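Local coordinates for protein putative HAD-hydrolase YfnB (PDB 3ED5) that probably hydrolyses phosphate esters as a member of the haloacid dehalogenase (HAD) superfamily, possibly acting as a 5'-nucleotidase, at residues Thr17-Gln22 and Arg137-Phe142; Thr131-Leu136 and Ile148-Asp153. All blocks are in the same frame, centred on the assembly; numbering follows the deposited sequence.

Interaction 1: residues Thr17-Gln22 and Arg137-Phe142; sequences TILDFQ and RDSGLF. With FMT (formic acid), chain G.
The residues that meet here, Ile18 and Leu19 with Ser139 and Leu141, carry no flat group; the planar ones lie beside them, within 137-142. Arg137 NE sits over the centre of the Phe142 ring, while Phe142 CE1 lies over one face of the guanidinium, offset toward its rim. At the guanidinium edge, in plane, Arg137 NH2 donates to FMT O2 at 2.8 Å. This formate probably comes from the crystallisation liquor and is not part of the contact.

The contact itself is small and apolar, and turns on one methyl. Leu141 CD1 meets Ile18 CD1 at 3.9 Å and also lies against Leu19 CD2, so one branch serves two neighbours. The Ile18 and Leu141 side chains run alongside each other in opposite senses, overlapping at their ends. The first torsion of Ile18 (chi1 56°) tucks CG1 between backbone N and carbonyl carbon, from where CD1 extends to the leucine. Leu19 CD2 also reaches Ser139 OG, 3.7 Å away. Ser139 OG is hydrogen-bonded back to Arg135 O, so its contact with the Leu19 methyl is plain van der Waals packing.

Gly140, with positive phi (79°), closes helix 129-138 in a Schellman motif and turns the chain to bring Leu141 inward, where Phe109 and Ile112 also pack on it. Within 17-22, Thr17 OG1 is hydrogen-bonded to Asp13, by similarity the nucleophile, and Ile18 pairs through its backbone with Ile105. From Thr17, the last residue of the HAD DxDxT motif, the segment runs towards the helical cap and packs on the turn that ends helix 129-138.

Interaction 2: residues Thr131-Leu136 and Ile148-Asp153; sequences TQYKRL and IFVSED
Tyr133, Leu136, Ile148 and Val150 make a buried apolar helix-on-sheet contact, in which helix 129-138 lies on one face of the edge strand 147-150. The short axes approach to 10.5 Å and run at 150°, nearly antiparallel, as expected where a helix leads back between two parallel strands.

Ile148 is the centre of the contact and uses both its branches. Its CD1 stands over one face of the Tyr133 ring in a CH-pi contact, 4.3 Å from the centroid and 14° off the normal, displaced toward the rim. Its other branch, CG2, meets Tyr133 CE1 at 3.7 Å. With CG1 anti to the carbonyl carbon (chi1 -63°) and CG2 anti to the backbone N, the two branches diverge toward the helix. CD1 also meets Leu136 CD1 tip to tip at 4.0 Å, so that this one methyl touches both the leucine and the ring, in directions roughly at right angles. Val150 CG1 comes to the ring from another direction, at the edge and near its plane, lying 4.2 Å from Tyr133 CE1.

The phenol adds a polar link. Its OH and Ile148 O share one water, which lies in the ring plane and donates to the carbonyl. Farther round the helix, Arg135 makes a weak bond to Gln132 OE1; its NH1 also forms a salt bridge with Asp15, the second aspartate of the DxD motif, and its NE bonds Gly101 O. The sheet side is completed by Ile123 and Thr125 of strand 120-125, against which Leu136, Ile148 and Val150 also pack.

Together these pieces form the beta-alpha-beta unit of strand 120-125, helix 129-138 and strand 147-150, at one margin of the Rossmann-like parallel sheet of the HAD core.

Overall arrangement
Both contacts draw on helix 129-138, which lies between the edge of the sheet and the loop leaving the nucleophile strand. Interaction 2 packs the body of the helix on the edge strand of the core sheet; interaction 1 uses its C-terminal end and the following turn to meet the loop that leads from the nucleophile strand into the cap. Each is mainly buried and apolar, but interaction 2 is larger and adds an aromatic face and a bridging water, whereas interaction 1 relies on aliphatic methyls and a serine. They adjoin directly: Phe142 packs against Tyr133 and Ile148 and probably bonds Leu136 O through its backbone N, while Leu19 touches Arg135.

Interaction 1: residues Thr17-Gln22 and Arg137-Phe142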
ATOM      1  N   THR A  17       4.673  -1.469  -3.290  1.00 33.78           N
ATOM      2  CA  THR A  17       4.625  -2.846  -3.802  1.00 33.33           C
ATOM      3  C   THR A  17       4.733  -2.761  -5.321  1.00 32.95           C
ATOM      4  O   THR A  17       5.686  -3.293  -5.886  1.00 32.68           O
ATOM      5  CB  THR A  17       3.338  -3.565  -3.343  1.00 33.41           C
ATOM      6  OG1 THR A  17       3.321  -3.615  -1.907  1.00 34.45           O
ATOM      7  CG2 THR A  17       3.296  -5.030  -3.879  1.00 33.93           C
ATOM      8  N   ILE A  18       3.810  -2.029  -5.969  1.00 32.44           N
ATOM      9  CA  ILE A  18       3.900  -1.779  -7.417  1.00 31.22           C
ATOM     10  C   ILE A  18       4.089  -0.298  -7.782  1.00 31.35           C
ATOM     11  O   ILE A  18       4.632  -0.006  -8.824  1.00 31.23           O
ATOM     12  CB  ILE A  18       2.696  -2.402  -8.226  1.00 31.63           C
ATOM     13  CG1 ILE A  18       1.345  -1.882  -7.693  1.00 31.18           C
ATOM     14  CG2 ILE A  18       2.807  -3.930  -8.197  1.00 32.86           C
ATOM     15  CD1 ILE A  18       0.046  -2.491  -8.381  1.00 32.32           C
ATOM     16  N   LEU A  19       3.640   0.613  -6.921  1.00 31.63           N
ATOM     17  CA  LEU A  19       3.904   2.048  -7.113  1.00 31.45           C
ATOM     18  C   LEU A  19       4.925   2.478  -6.085  1.00 30.87           C
ATOM     19  O   LEU A  19       4.912   1.970  -4.966  1.00 31.40           O
ATOM     20  CB  LEU A  19       2.608   2.866  -6.939  1.00 31.16           C
ATOM     21  CG  LEU A  19       1.578   2.695  -8.059  1.00 31.91           C
ATOM     22  CD1 LEU A  19       0.370   3.643  -7.802  1.00 33.69           C
ATOM     23  CD2 LEU A  19       2.210   2.995  -9.411  1.00 33.20           C
ATOM     24  N   ASP A  20       5.774   3.439  -6.451  1.00 31.54           N
ATOM     25  CA  ASP A  20       6.828   3.894  -5.557  1.00 32.48           C
ATOM     26  C   ASP A  20       6.216   5.014  -4.695  1.00 33.15           C
ATOM     27  O   ASP A  20       6.304   6.205  -5.034  1.00 32.55           O
ATOM     28  CB  ASP A  20       8.036   4.346  -6.390  1.00 31.64           C
ATOM     29  CG  ASP A  20       9.234   4.816  -5.531  1.00 32.96           C
ATOM     30  OD1 ASP A  20       9.142   4.941  -4.304  1.00 34.71           O
ATOM     31  OD2 ASP A  20      10.283   5.057  -6.121  1.00 36.07           O
ATOM     32  N   PHE A  21       5.561   4.602  -3.600  1.00 33.13           N
ATOM     33  CA  PHE A  21       4.895   5.547  -2.717  1.00 33.54           C
ATOM     34  C   PHE A  21       5.904   6.424  -2.016  1.00 33.20           C
ATOM     35  O   PHE A  21       5.651   7.615  -1.815  1.00 34.20           O
ATOM     36  CB  PHE A  21       4.044   4.840  -1.665  1.00 32.62           C
ATOM     37  CG  PHE A  21       3.303   5.794  -0.772  1.00 34.98           C
ATOM     38  CD1 PHE A  21       2.096   6.368  -1.199  1.00 34.02           C
ATOM     39  CD2 PHE A  21       3.848   6.182   0.468  1.00 36.06           C
ATOM     40  CE1 PHE A  21       1.397   7.269  -0.374  1.00 37.15           C
ATOM     41  CE2 PHE A  21       3.155   7.095   1.289  1.00 36.55           C
ATOM     42  CZ  PHE A  21       1.924   7.626   0.864  1.00 36.77           C
ATOM     43  N   GLN A  22       7.063   5.860  -1.686  1.00 32.73           N
ATOM     44  CA  GLN A  22       8.129   6.717  -1.078  1.00 33.48           C
ATOM     45  C   GLN A  22       8.449   7.947  -1.927  1.00 33.20           C
ATOM     46  O   GLN A  22       8.601   9.058  -1.392  1.00 33.41           O
ATOM     47  CB  GLN A  22       9.406   5.903  -0.835  1.00 33.85           C
ATOM     48  CG  GLN A  22       9.172   4.742   0.145  1.00 37.15           C
ATOM     49  CD  GLN A  22       8.607   5.229   1.455  1.00 40.73           C
ATOM     50  OE1 GLN A  22       7.449   4.958   1.816  1.00 42.41           O
ATOM     51  NE2 GLN A  22       9.406   5.983   2.167  1.00 42.03           N
ATOM     52  N   ARG A 137      -4.330   4.674 -12.656  1.00 30.19           N
ATOM     53  CA  ARG A 137      -4.657   5.093 -14.030  1.00 31.19           C
ATOM     54  C   ARG A 137      -3.471   5.812 -14.679  1.00 30.49           C
ATOM     55  O   ARG A 137      -3.103   5.521 -15.816  1.00 30.42           O
ATOM     56  CB  ARG A 137      -5.899   5.979 -14.080  1.00 31.71           C
ATOM     57  CG  ARG A 137      -7.195   5.215 -13.902  1.00 34.25           C
ATOM     58  CD  ARG A 137      -8.398   6.066 -14.326  1.00 40.32           C
ATOM     59  NE  ARG A 137      -9.629   5.273 -14.298  1.00 44.06           N
ATOM     60  CZ  ARG A 137     -10.541   5.324 -13.324  1.00 45.90           C
ATOM     61  NH1 ARG A 137     -11.609   4.552 -13.397  1.00 48.87           N
ATOM     62  NH2 ARG A 137     -10.396   6.145 -12.282  1.00 47.88           N
ATOM     63  N   ASP A 138      -2.907   6.778 -13.954  1.00 30.79           N
ATOM     64  CA  ASP A 138      -1.854   7.612 -14.509  1.00 30.44           C
ATOM     65  C   ASP A 138      -0.563   6.851 -14.847  1.00 30.08           C
ATOM     66  O   ASP A 138       0.151   7.247 -15.774  1.00 29.61           O
ATOM     67  CB  ASP A 138      -1.516   8.761 -13.523  1.00 28.38           C
ATOM     68  CG  ASP A 138      -2.669   9.780 -13.358  1.00 30.05           C
ATOM     69  OD1 ASP A 138      -3.627   9.802 -14.159  1.00 30.27           O
ATOM     70  OD2 ASP A 138      -2.590  10.641 -12.432  1.00 30.23           O
ATOM     71  N   SER A 139      -0.274   5.781 -14.105  1.00 30.83           N
ATOM     72  CA  SER A 139       0.908   4.937 -14.342  1.00 30.64           C
ATOM     73  C   SER A 139       0.621   3.842 -15.399  1.00 31.14           C
ATOM     74  O   SER A 139       1.521   3.075 -15.752  1.00 30.91           O
ATOM     75  CB  SER A 139       1.307   4.235 -13.029  1.00 31.28           C
ATOM     76  OG  SER A 139       0.246   3.388 -12.553  1.00 31.03           O
ATOM     77  N   GLY A 140      -0.624   3.766 -15.852  1.00 30.35           N
ATOM     78  CA  GLY A 140      -1.039   2.721 -16.839  1.00 30.36           C
ATOM     79  C   GLY A 140      -1.305   1.329 -16.278  1.00 31.55           C
ATOM     80  O   GLY A 140      -1.530   0.400 -17.066  1.00 30.43           O
ATOM     81  N   LEU A 141      -1.241   1.159 -14.961  1.00 31.80           N
ATOM     82  CA  LEU A 141      -1.455  -0.162 -14.335  1.00 31.90           C
ATOM     83  C   LEU A 141      -2.917  -0.545 -14.241  1.00 32.70           C
ATOM     84  O   LEU A 141      -3.234  -1.746 -14.276  1.00 31.58           O
ATOM     85  CB  LEU A 141      -0.833  -0.260 -12.945  1.00 32.36           C
ATOM     86  CG  LEU A 141       0.700  -0.177 -12.859  1.00 31.83           C
ATOM     87  CD1 LEU A 141       1.086  -0.212 -11.400  1.00 34.23           C
ATOM     88  CD2 LEU A 141       1.344  -1.359 -13.578  1.00 33.42           C
ATOM     89  N   PHE A 142      -3.793   0.450 -14.150  1.00 32.21           N
ATOM     90  CA  PHE A 142      -5.227   0.234 -13.852  1.00 32.54           C
ATOM     91  C   PHE A 142      -5.909  -0.901 -14.671  1.00 33.41           C
ATOM     92  O   PHE A 142      -6.548  -1.761 -14.083  1.00 33.79           O
ATOM     93  CB  PHE A 142      -6.001   1.548 -14.055  1.00 33.05           C
ATOM     94  CG  PHE A 142      -7.449   1.463 -13.695  1.00 35.35           C
ATOM     95  CD1 PHE A 142      -7.853   1.669 -12.385  1.00 38.82           C
ATOM     96  CD2 PHE A 142      -8.403   1.151 -14.669  1.00 37.55           C
ATOM     97  CE1 PHE A 142      -9.206   1.584 -12.033  1.00 41.13           C
ATOM     98  CE2 PHE A 142      -9.751   1.070 -14.327  1.00 38.31           C
ATOM     99  CZ  PHE A 142     -10.140   1.262 -13.004  1.00 39.29           C
TER
HETATM  100  C   FMT G 241      -9.111   9.387 -12.551  1.00 46.58           C
HETATM  101  O1  FMT G 241      -9.895   9.288 -13.515  1.00 47.09           O
HETATM  102  O2  FMT G 241      -8.877   8.478 -11.747  1.00 45.13           O

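Interaction 2: residues Thr131-Leu136 and Ile148-Asp153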
ATOM      1  N   THR A 131      -7.331   8.344  -4.600  1.00 31.57           N
ATOM      2  CA  THR A 131      -5.890   8.445  -4.762  1.00 31.17           C
ATOM      3  C   THR A 131      -5.340   7.215  -5.485  1.00 31.06           C
ATOM      4  O   THR A 131      -4.511   7.331  -6.397  1.00 30.75           O
ATOM      5  CB  THR A 131      -5.195   8.590  -3.403  1.00 31.50           C
ATOM      6  OG1 THR A 131      -5.636   9.800  -2.785  1.00 32.44           O
ATOM      7  CG2 THR A 131      -3.662   8.646  -3.592  1.00 32.76           C
ATOM      8  N   GLN A 132      -5.832   6.042  -5.100  1.00 31.02           N
ATOM      9  CA  GLN A 132      -5.288   4.806  -5.646  1.00 30.48           C
ATOM     10  C   GLN A 132      -5.758   4.615  -7.082  1.00 30.26           C
ATOM     11  O   GLN A 132      -4.948   4.246  -7.951  1.00 30.09           O
ATOM     12  CB  GLN A 132      -5.694   3.618  -4.754  1.00 30.56           C
ATOM     13  CG  GLN A 132      -5.210   3.707  -3.246  1.00 31.73           C
ATOM     14  CD  GLN A 132      -3.717   4.009  -3.090  1.00 33.54           C
ATOM     15  OE1 GLN A 132      -3.234   5.085  -3.480  1.00 33.40           O
ATOM     16  NE2 GLN A 132      -3.002   3.110  -2.434  1.00 31.54           N
ATOM     17  N   TYR A 133      -7.039   4.886  -7.338  1.00 30.33           N
ATOM     18  CA  TYR A 133      -7.582   4.808  -8.690  1.00 30.88           C
ATOM     19  C   TYR A 133      -6.793   5.751  -9.622  1.00 30.74           C
ATOM     20  O   TYR A 133      -6.364   5.364 -10.728  1.00 30.24           O
ATOM     21  CB  TYR A 133      -9.072   5.174  -8.725  1.00 30.75           C
ATOM     22  CG  TYR A 133      -9.990   3.971  -8.512  1.00 35.23           C
ATOM     23  CD1 TYR A 133     -10.134   3.372  -7.264  1.00 37.62           C
ATOM     24  CD2 TYR A 133     -10.707   3.435  -9.582  1.00 40.97           C
ATOM     25  CE1 TYR A 133     -11.006   2.263  -7.070  1.00 36.51           C
ATOM     26  CE2 TYR A 133     -11.572   2.331  -9.409  1.00 41.35           C
ATOM     27  CZ  TYR A 133     -11.719   1.762  -8.149  1.00 40.86           C
ATOM     28  OH  TYR A 133     -12.572   0.673  -7.991  1.00 42.09           O
ATOM     29  N   LYS A 134      -6.596   6.979  -9.155  1.00 30.60           N
ATOM     30  CA  LYS A 134      -5.921   7.968  -9.994  1.00 30.10           C
ATOM     31  C   LYS A 134      -4.474   7.585 -10.314  1.00 29.43           C
ATOM     32  O   LYS A 134      -4.077   7.623 -11.498  1.00 29.84           O
ATOM     33  CB  LYS A 134      -5.991   9.378  -9.367  1.00 29.98           C
ATOM     34  CG  LYS A 134      -5.281  10.433 -10.228  1.00 30.11           C
ATOM     35  CD  LYS A 134      -5.447  11.841  -9.632  1.00 31.19           C
ATOM     36  CE  LYS A 134      -5.012  12.925 -10.590  1.00 32.05           C
ATOM     37  NZ  LYS A 134      -3.569  12.791 -10.963  1.00 34.29           N
ATOM     38  N   ARG A 135      -3.705   7.193  -9.300  1.00 29.05           N
ATOM     39  CA  ARG A 135      -2.295   6.811  -9.493  1.00 29.60           C
ATOM     40  C   ARG A 135      -2.160   5.523 -10.324  1.00 30.14           C
ATOM     41  O   ARG A 135      -1.257   5.421 -11.175  1.00 29.29           O
ATOM     42  CB  ARG A 135      -1.580   6.703  -8.144  1.00 30.08           C
ATOM     43  CG  ARG A 135      -1.423   8.119  -7.502  1.00 30.20           C
ATOM     44  CD  ARG A 135      -1.046   7.991  -6.047  1.00 29.38           C
ATOM     45  NE  ARG A 135       0.255   7.299  -5.881  1.00 31.38           N
ATOM     46  CZ  ARG A 135       0.481   6.243  -5.097  1.00 31.38           C
ATOM     47  NH1 ARG A 135      -0.495   5.686  -4.372  1.00 30.92           N
ATOM     48  NH2 ARG A 135       1.717   5.749  -5.028  1.00 32.49           N
ATOM     49  N   LEU A 136      -3.078   4.571 -10.135  1.00 30.24           N
ATOM     50  CA  LEU A 136      -3.062   3.396 -11.001  1.00 30.57           C
ATOM     51  C   LEU A 136      -3.395   3.756 -12.451  1.00 30.63           C
ATOM     52  O   LEU A 136      -2.833   3.144 -13.395  1.00 31.57           O
ATOM     53  CB  LEU A 136      -4.041   2.308 -10.497  1.00 30.14           C
ATOM     54  CG  LEU A 136      -3.592   1.634  -9.201  1.00 30.08           C
ATOM     55  CD1 LEU A 136      -4.773   0.844  -8.608  1.00 33.11           C
ATOM     56  CD2 LEU A 136      -2.334   0.752  -9.372  1.00 33.81           C
ATOM     57  N   ILE A 148     -10.592  -3.766  -7.870  1.00 34.34           N
ATOM     58  CA  ILE A 148      -9.811  -2.983  -6.895  1.00 34.78           C
ATOM     59  C   ILE A 148     -10.647  -2.923  -5.621  1.00 35.20           C
ATOM     60  O   ILE A 148     -11.778  -2.406  -5.644  1.00 36.25           O
ATOM     61  CB  ILE A 148      -9.519  -1.584  -7.463  1.00 35.31           C
ATOM     62  CG1 ILE A 148      -8.660  -1.744  -8.721  1.00 37.12           C
ATOM     63  CG2 ILE A 148      -8.806  -0.671  -6.414  1.00 34.74           C
ATOM     64  CD1 ILE A 148      -8.431  -0.474  -9.464  1.00 41.78           C
ATOM     65  N   PHE A 149     -10.127  -3.500  -4.539  1.00 33.43           N
ATOM     66  CA  PHE A 149     -10.848  -3.570  -3.285  1.00 33.53           C
ATOM     67  C   PHE A 149     -10.249  -2.580  -2.294  1.00 33.38           C
ATOM     68  O   PHE A 149      -9.132  -2.773  -1.817  1.00 32.55           O
ATOM     69  CB  PHE A 149     -10.805  -4.967  -2.711  1.00 33.68           C
ATOM     70  CG  PHE A 149     -11.371  -6.003  -3.643  1.00 33.74           C
ATOM     71  CD1 PHE A 149     -12.760  -6.061  -3.896  1.00 34.72           C
ATOM     72  CD2 PHE A 149     -10.534  -6.899  -4.275  1.00 35.89           C
ATOM     73  CE1 PHE A 149     -13.315  -7.031  -4.769  1.00 35.54           C
ATOM     74  CE2 PHE A 149     -11.081  -7.892  -5.151  1.00 32.17           C
ATOM     75  CZ  PHE A 149     -12.474  -7.937  -5.390  1.00 32.63           C
ATOM     76  N   VAL A 150     -11.039  -1.555  -1.988  1.00 33.34           N
ATOM     77  CA  VAL A 150     -10.591  -0.478  -1.097  1.00 34.36           C
ATOM     78  C   VAL A 150     -11.211  -0.652   0.295  1.00 34.38           C
ATOM     79  O   VAL A 150     -12.413  -0.939   0.411  1.00 33.16           O
ATOM     80  CB  VAL A 150     -10.917   0.907  -1.742  1.00 34.71           C
ATOM     81  CG1 VAL A 150     -10.192   1.033  -3.100  1.00 34.72           C
ATOM     82  CG2 VAL A 150     -12.403   1.138  -1.937  1.00 35.58           C
ATOM     83  N   SER A 151     -10.397  -0.498   1.337  1.00 33.06           N
ATOM     84  CA  SER A 151     -10.855  -0.676   2.730  1.00 33.41           C
ATOM     85  C   SER A 151     -12.134   0.118   3.033  1.00 34.30           C
ATOM     86  O   SER A 151     -13.015  -0.346   3.739  1.00 34.61           O
ATOM     87  CB  SER A 151      -9.740  -0.287   3.739  1.00 34.51           C
ATOM     88  OG  SER A 151      -9.290   1.038   3.498  1.00 34.89           O
ATOM     89  N   GLU A 152     -12.236   1.324   2.472  1.00 34.70           N
ATOM     90  CA  GLU A 152     -13.310   2.256   2.848  1.00 35.77           C
ATOM     91  C   GLU A 152     -14.701   1.773   2.453  1.00 36.13           C
ATOM     92  O   GLU A 152     -15.709   2.245   2.979  1.00 36.62           O
ATOM     93  CB  GLU A 152     -13.020   3.657   2.274  1.00 35.57           C
ATOM     94  CG  GLU A 152     -12.995   3.725   0.738  1.00 36.03           C
ATOM     95  CD  GLU A 152     -12.447   5.047   0.245  1.00 38.27           C
ATOM     96  OE1 GLU A 152     -11.254   5.321   0.427  1.00 35.28           O
ATOM     97  OE2 GLU A 152     -13.223   5.828  -0.320  1.00 41.36           O
ATOM     98  N   ASP A 153     -14.754   0.796   1.554  1.00 36.40           N
ATOM     99  CA  ASP A 153     -16.031   0.178   1.169  1.00 37.70           C
ATOM    100  C   ASP A 153     -16.475  -0.934   2.101  1.00 37.09           C
ATOM    101  O   ASP A 153     -17.617  -1.432   1.988  1.00 36.91           O
ATOM    102  CB  ASP A 153     -15.871  -0.468  -0.205  1.00 38.35           C
ATOM    103  CG  ASP A 153     -15.878   0.528  -1.327  1.00 43.21           C
ATOM    104  OD1 ASP A 153     -15.990   1.764  -1.091  1.00 44.47           O
ATOM    105  OD2 ASP A 153     -15.752   0.053  -2.480  1.00 47.10           O
TER
HETATM  106  O   HOH W   1     -13.206  -0.247  -5.750  1.00 42.51           O